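PDB 3HDV: response regulator from Pseudomonas putida, which probably relays a two-component signal, its CheY-like receiver domain, the part present here, presumably being switched by phosphorylation of an aspartate. Local coordinates for residues B[45-48]-B[52-55]; B[104-109]-B[118-123]. All blocks are in the same frame, centred on the assembly; numbering follows the deposited sequence.

Contact 1: residues B[45-48]-B[52-55]; sequences LYLH and RIGL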
loop_
_atom_site.group_PDB
_atom_site.type_symbol
_atom_site.label_atom_id
_atom_site.label_comp_id
_atom_site.label_asym_id
_atom_site.label_seq_id
_atom_site.Cartn_x
_atom_site.Cartn_y
_atom_site.Cartn_z
ATOM N N LEU B 45 13.563 -16.181 -5.174
ATOM C CA LEU B 45 12.591 -17.149 -5.705
ATOM C C LEU B 45 11.733 -16.610 -6.843
ATOM O O LEU B 45 11.654 -17.231 -7.909
ATOM C CB LEU B 45 11.706 -17.698 -4.592
ATOM C CG LEU B 45 12.454 -18.598 -3.600
ATOM C CD1 LEU B 45 11.526 -18.955 -2.457
ATOM C CD2 LEU B 45 12.967 -19.889 -4.332
ATOM N N TYR B 46 11.071 -15.471 -6.606
ATOM C CA TYR B 46 10.218 -14.868 -7.590
ATOM C C TYR B 46 11.004 -14.635 -8.883
ATOM O O TYR B 46 10.535 -14.964 -9.987
ATOM C CB TYR B 46 9.619 -13.536 -7.076
ATOM C CG TYR B 46 8.120 -13.603 -6.966
ATOM C CD1 TYR B 46 7.392 -13.977 -8.063
ATOM C CD2 TYR B 46 7.437 -13.347 -5.770
ATOM C CE1 TYR B 46 6.016 -14.073 -8.033
ATOM C CE2 TYR B 46 5.998 -13.434 -5.732
ATOM C CZ TYR B 46 5.326 -13.787 -6.892
ATOM O OH TYR B 46 3.946 -13.947 -6.996
ATOM N N LEU B 47 12.202 -14.071 -8.731
ATOM C CA LEU B 47 13.050 -13.770 -9.883
ATOM C C LEU B 47 13.399 -15.031 -10.694
ATOM O O LEU B 47 13.382 -15.000 -11.926
ATOM C CB LEU B 47 14.325 -13.043 -9.459
ATOM C CG LEU B 47 14.121 -11.608 -8.937
ATOM C CD1 LEU B 47 15.430 -11.076 -8.396
ATOM C CD2 LEU B 47 13.573 -10.710 -10.011
ATOM N N HIS B 48 13.698 -16.112 -9.982
ATOM C CA HIS B 48 14.060 -17.381 -10.600
ATOM C C HIS B 48 12.877 -18.035 -11.377
ATOM O O HIS B 48 13.038 -18.432 -12.536
ATOM C CB HIS B 48 14.666 -18.312 -9.546
ATOM C CG HIS B 48 15.313 -19.527 -10.129
ATOM N ND1 HIS B 48 14.590 -20.638 -10.508
ATOM C CD2 HIS B 48 16.599 -19.776 -10.475
ATOM C CE1 HIS B 48 15.406 -21.530 -11.040
ATOM N NE2 HIS B 48 16.632 -21.038 -11.023
ATOM N N ARG B 52 8.814 -13.102 -16.212
ATOM C CA ARG B 52 8.084 -11.914 -16.610
ATOM C C ARG B 52 8.433 -10.636 -15.787
ATOM O O ARG B 52 8.255 -9.497 -16.268
ATOM C CB ARG B 52 6.598 -12.209 -16.539
ATOM C CG ARG B 52 5.721 -11.322 -17.398
ATOM C CD ARG B 52 4.203 -11.769 -17.320
ATOM N NE ARG B 52 3.393 -10.572 -17.143
ATOM C CZ ARG B 52 2.441 -10.391 -16.239
ATOM N NH1 ARG B 52 2.070 -11.383 -15.412
ATOM N NH2 ARG B 52 1.828 -9.201 -16.197
ATOM N N ILE B 53 8.923 -10.807 -14.561
ATOM C CA ILE B 53 9.338 -9.637 -13.754
ATOM C C ILE B 53 10.355 -8.788 -14.536
ATOM O O ILE B 53 11.442 -9.256 -14.876
ATOM C CB ILE B 53 9.889 -10.053 -12.376
ATOM C CG1 ILE B 53 8.787 -10.798 -11.588
ATOM C CG2 ILE B 53 10.531 -8.824 -11.632
ATOM C CD1 ILE B 53 9.363 -11.532 -10.375
ATOM N N GLY B 54 10.009 -7.539 -14.847
ATOM C CA GLY B 54 10.989 -6.671 -15.536
ATOM C C GLY B 54 11.561 -5.562 -14.678
ATOM O O GLY B 54 12.469 -4.823 -15.124
ATOM N N LEU B 55 11.053 -5.442 -13.443
ATOM C CA LEU B 55 11.528 -4.375 -12.540
ATOM C C LEU B 55 11.307 -4.801 -11.099
ATOM O O LEU B 55 10.305 -5.402 -10.785
ATOM C CB LEU B 55 10.791 -3.022 -12.832
ATOM C CG LEU B 55 10.921 -1.780 -11.928
ATOM C CD1 LEU B 55 12.326 -1.208 -11.956
ATOM C CD2 LEU B 55 9.999 -0.707 -12.422
#
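Ile-53 meets Tyr-46 and Leu-47 with one branch for each of them. Its longer arm ends in CD1, which lies against the helix backbone, 3.6 Å from Tyr-46 O, and beside the root of the tyrosine side chain, 3.9 Å from Tyr-46 CB. The same methyl meets the start of the ring obliquely, Ile-53 CD1 to Tyr-46 CD1 being 3.9 Å, and the two side chains cross at about a right angle. The shorter branch serves the other neighbour: Ile-53 CG2 sits 3.9 Å from Leu-47 CD2, again with the side chains crossing at about a right angle. The first torsion separates the branches, setting CG1 beside the backbone N (chi1 -61°) and CG2 anti to it, and the extended second one (chi2 166°) carries CD1 outward to the Tyr-46 backbone. A beta-branched residue suits a strand and offers two separate apolar ends. Leu-47 brings a methyl forward from a CB that does not itself aim at the strand, while Tyr-46, partly exposed, lends mainly its CB and ring base. Leu-11 of strand 9-13 touches both Tyr-46 and Ile-53, and Arg-79 NH1 donates a hydrogen bond to Leu-47 O. Packing of helix 40-49 onto the strand that follows it, 53-58, after a short loop is typical of the alternating beta-alpha architecture of the receiver domain.

Contact 2: residues B[104-109]-B[118-123]; sequences VVDFLL and LELVNK
Leu-120 reaches from its helix to the strand and places CD1 between two side chains of the same strand face, Asp-106 and Leu-108. Its CG stands beside the backbone N and anti to the carbonyl carbon (chi1 -58°), a conformation well suited to a helix, and with chi2 extended at 170° CD1 is carried out to the far end of the side chain. There it meets Leu-108 tip to tip, Leu-120 CD1 to Leu-108 CD1 being 3.8 Å. Against Asp-106 the approach is crosswise, at about a right angle, and the methyl rests on the aliphatic root, 3.6 Å from Asp-106 CB. The carboxylate is also brushed: Asp-106 OD2 lies 3.6 Å from Leu-120 CD1, with Leu-120 CD2 slightly farther off.

The aspartate is turned so that CG is anti to its own N, which brings OD1 within reach of the N-H of the following residue, Phe-107 N to Asp-106 OD1 at 2.8 Å. That donor comes in on the anti side, 25° out of the carboxylate plane. OD1 has a second partner, His-101 NE2 of the second subunit, so two hydrogen bonds hold OD1 of this buried acid while its CB serves the apolar packing. Phe-107 itself points to the other face of the sheet, onto helix 93-101. Branched leucines suit the helix-sheet interface, where Leu-120 also touches Ile-85 of the adjacent strand. Helix 114-124 packed over edge strand 106-109 closes the last beta-alpha unit of the CheY-like fold, and the histidine bond ties this edge to a neighbouring receiver domain.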
loop_
_atom_site.group_PDB
_atom_site.type_symbol
_atom_site.label_atom_id
_atom_site.label_comp_id
_atom_site.label_asym_id
_atom_site.label_seq_id
_atom_site.Cartn_x
_atom_site.Cartn_y
_atom_site.Cartn_z
ATOM N N VAL B 104 21.599 0.923 -9.449
ATOM C CA VAL B 104 20.141 0.985 -9.370
ATOM C C VAL B 104 19.586 2.055 -10.322
ATOM O O VAL B 104 20.282 2.978 -10.671
ATOM C CB VAL B 104 19.640 1.119 -7.907
ATOM C CG1 VAL B 104 20.145 -0.042 -7.074
ATOM C CG2 VAL B 104 20.058 2.488 -7.273
ATOM N N VAL B 105 18.346 1.927 -10.757
ATOM C CA VAL B 105 17.672 2.977 -11.578
ATOM C C VAL B 105 17.561 4.298 -10.787
ATOM O O VAL B 105 17.847 5.382 -11.317
ATOM C CB VAL B 105 16.267 2.497 -11.970
ATOM C CG1 VAL B 105 15.365 3.634 -12.610
ATOM C CG2 VAL B 105 16.406 1.272 -12.917
ATOM N N ASP B 106 17.093 4.219 -9.535
ATOM C CA ASP B 106 17.116 5.405 -8.679
ATOM C C ASP B 106 17.023 4.951 -7.243
ATOM O O ASP B 106 16.777 3.755 -6.994
ATOM C CB ASP B 106 15.929 6.334 -8.988
ATOM C CG ASP B 106 16.241 7.813 -8.712
ATOM O OD1 ASP B 106 17.176 8.189 -7.930
ATOM O OD2 ASP B 106 15.541 8.627 -9.328
ATOM N N PHE B 107 17.178 5.912 -6.310
ATOM C CA PHE B 107 17.240 5.632 -4.880
ATOM C C PHE B 107 16.340 6.710 -4.301
ATOM O O PHE B 107 16.721 7.873 -4.269
ATOM C CB PHE B 107 18.703 5.766 -4.421
ATOM C CG PHE B 107 18.981 5.381 -2.978
ATOM C CD1 PHE B 107 19.858 4.342 -2.693
ATOM C CD2 PHE B 107 18.442 6.110 -1.905
ATOM C CE1 PHE B 107 20.166 3.968 -1.360
ATOM C CE2 PHE B 107 18.733 5.747 -0.550
ATOM C CZ PHE B 107 19.599 4.682 -0.284
ATOM N N LEU B 108 15.156 6.328 -3.839
ATOM C CA LEU B 108 14.202 7.263 -3.279
ATOM C C LEU B 108 14.085 7.084 -1.781
ATOM O O LEU B 108 14.130 5.965 -1.291
ATOM C CB LEU B 108 12.821 7.016 -3.892
ATOM C CG LEU B 108 12.439 7.666 -5.220
ATOM C CD1 LEU B 108 13.522 7.637 -6.210
ATOM C CD2 LEU B 108 11.104 7.115 -5.816
ATOM N N LEU B 109 13.845 8.163 -1.050
ATOM C CA LEU B 109 13.601 8.042 0.395
ATOM C C LEU B 109 12.117 8.013 0.710
ATOM O O LEU B 109 11.318 8.692 0.061
ATOM C CB LEU B 109 14.338 9.144 1.190
ATOM C CG LEU B 109 15.880 9.232 1.093
ATOM C CD1 LEU B 109 16.384 10.522 1.793
ATOM C CD2 LEU B 109 16.500 8.026 1.754
ATOM N N LEU B 118 6.187 6.597 -10.115
ATOM C CA LEU B 118 5.485 6.161 -11.296
ATOM C C LEU B 118 6.217 6.596 -12.600
ATOM O O LEU B 118 6.336 5.817 -13.567
ATOM C CB LEU B 118 4.028 6.632 -11.215
ATOM C CG LEU B 118 3.053 6.152 -12.282
ATOM C CD1 LEU B 118 2.660 4.647 -12.089
ATOM C CD2 LEU B 118 1.785 7.156 -12.455
ATOM N N GLU B 119 6.758 7.813 -12.614
ATOM C CA GLU B 119 7.562 8.286 -13.765
ATOM C C GLU B 119 8.737 7.358 -14.036
ATOM O O GLU B 119 8.949 6.946 -15.168
ATOM C CB GLU B 119 8.082 9.700 -13.511
ATOM C CG GLU B 119 7.034 10.753 -13.724
ATOM C CD GLU B 119 7.535 12.158 -13.429
ATOM O OE1 GLU B 119 6.697 12.989 -12.971
ATOM O OE2 GLU B 119 8.755 12.426 -13.631
ATOM N N LEU B 120 9.496 7.015 -12.986
ATOM C CA LEU B 120 10.592 6.040 -13.106
ATOM C C LEU B 120 10.126 4.674 -13.586
ATOM O O LEU B 120 10.770 4.092 -14.438
ATOM C CB LEU B 120 11.352 5.882 -11.789
ATOM C CG LEU B 120 11.979 7.114 -11.168
ATOM C CD1 LEU B 120 12.467 6.776 -9.734
ATOM C CD2 LEU B 120 13.111 7.691 -12.039
ATOM N N VAL B 121 9.023 4.164 -13.037
ATOM C CA VAL B 121 8.478 2.858 -13.449
ATOM C C VAL B 121 8.027 2.817 -14.931
ATOM O O VAL B 121 8.420 1.917 -15.698
ATOM C CB VAL B 121 7.307 2.405 -12.514
ATOM C CG1 VAL B 121 6.631 1.199 -13.079
ATOM C CG2 VAL B 121 7.819 2.129 -11.102
ATOM N N ASN B 122 7.200 3.788 -15.312
ATOM C CA ASN B 122 6.748 3.963 -16.703
ATOM C C ASN B 122 7.904 4.051 -17.690
ATOM O O ASN B 122 7.886 3.377 -18.734
ATOM C CB ASN B 122 5.844 5.200 -16.810
ATOM C CG ASN B 122 4.447 4.945 -16.245
ATOM O OD1 ASN B 122 4.025 3.806 -16.145
ATOM N ND2 ASN B 122 3.722 6.010 -15.893
ATOM N N LYS B 123 8.925 4.834 -17.333
ATOM C CA LYS B 123 10.117 4.975 -18.150
ATOM C C LYS B 123 10.898 3.674 -18.302
ATOM O O LYS B 123 11.289 3.299 -19.423
ATOM C CB LYS B 123 11.003 6.100 -17.591
ATOM C CG LYS B 123 12.365 6.254 -18.283
ATOM C CD LYS B 123 12.915 7.664 -18.047
ATOM C CE LYS B 123 14.417 7.763 -18.355
ATOM N NZ LYS B 123 14.983 9.105 -17.946
#

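Both contacts lay a helix against the one parallel sheet and both are largely buried, but they use different strands: contact 1 the central 53-58, contact 2 the outermost, 106-109. Their centres are about 17 Å apart, on opposite sides of the chain's centre, yet they touch, since Leu-55 CD2 packs 3.8 Å from Val-121 CG2. Thus strand 53-58 offers Ile-53 to the helix before it and Leu-55 to helix 114-124. The chemistry follows position. Contact 1 is carried by apolar side chains, one methyl also lying against a helix carbonyl, with no other chain of the assembly touching its segments. Contact 2, at the sheet's edge, adds a carboxylate to its leucines and is joined there by the second subunit.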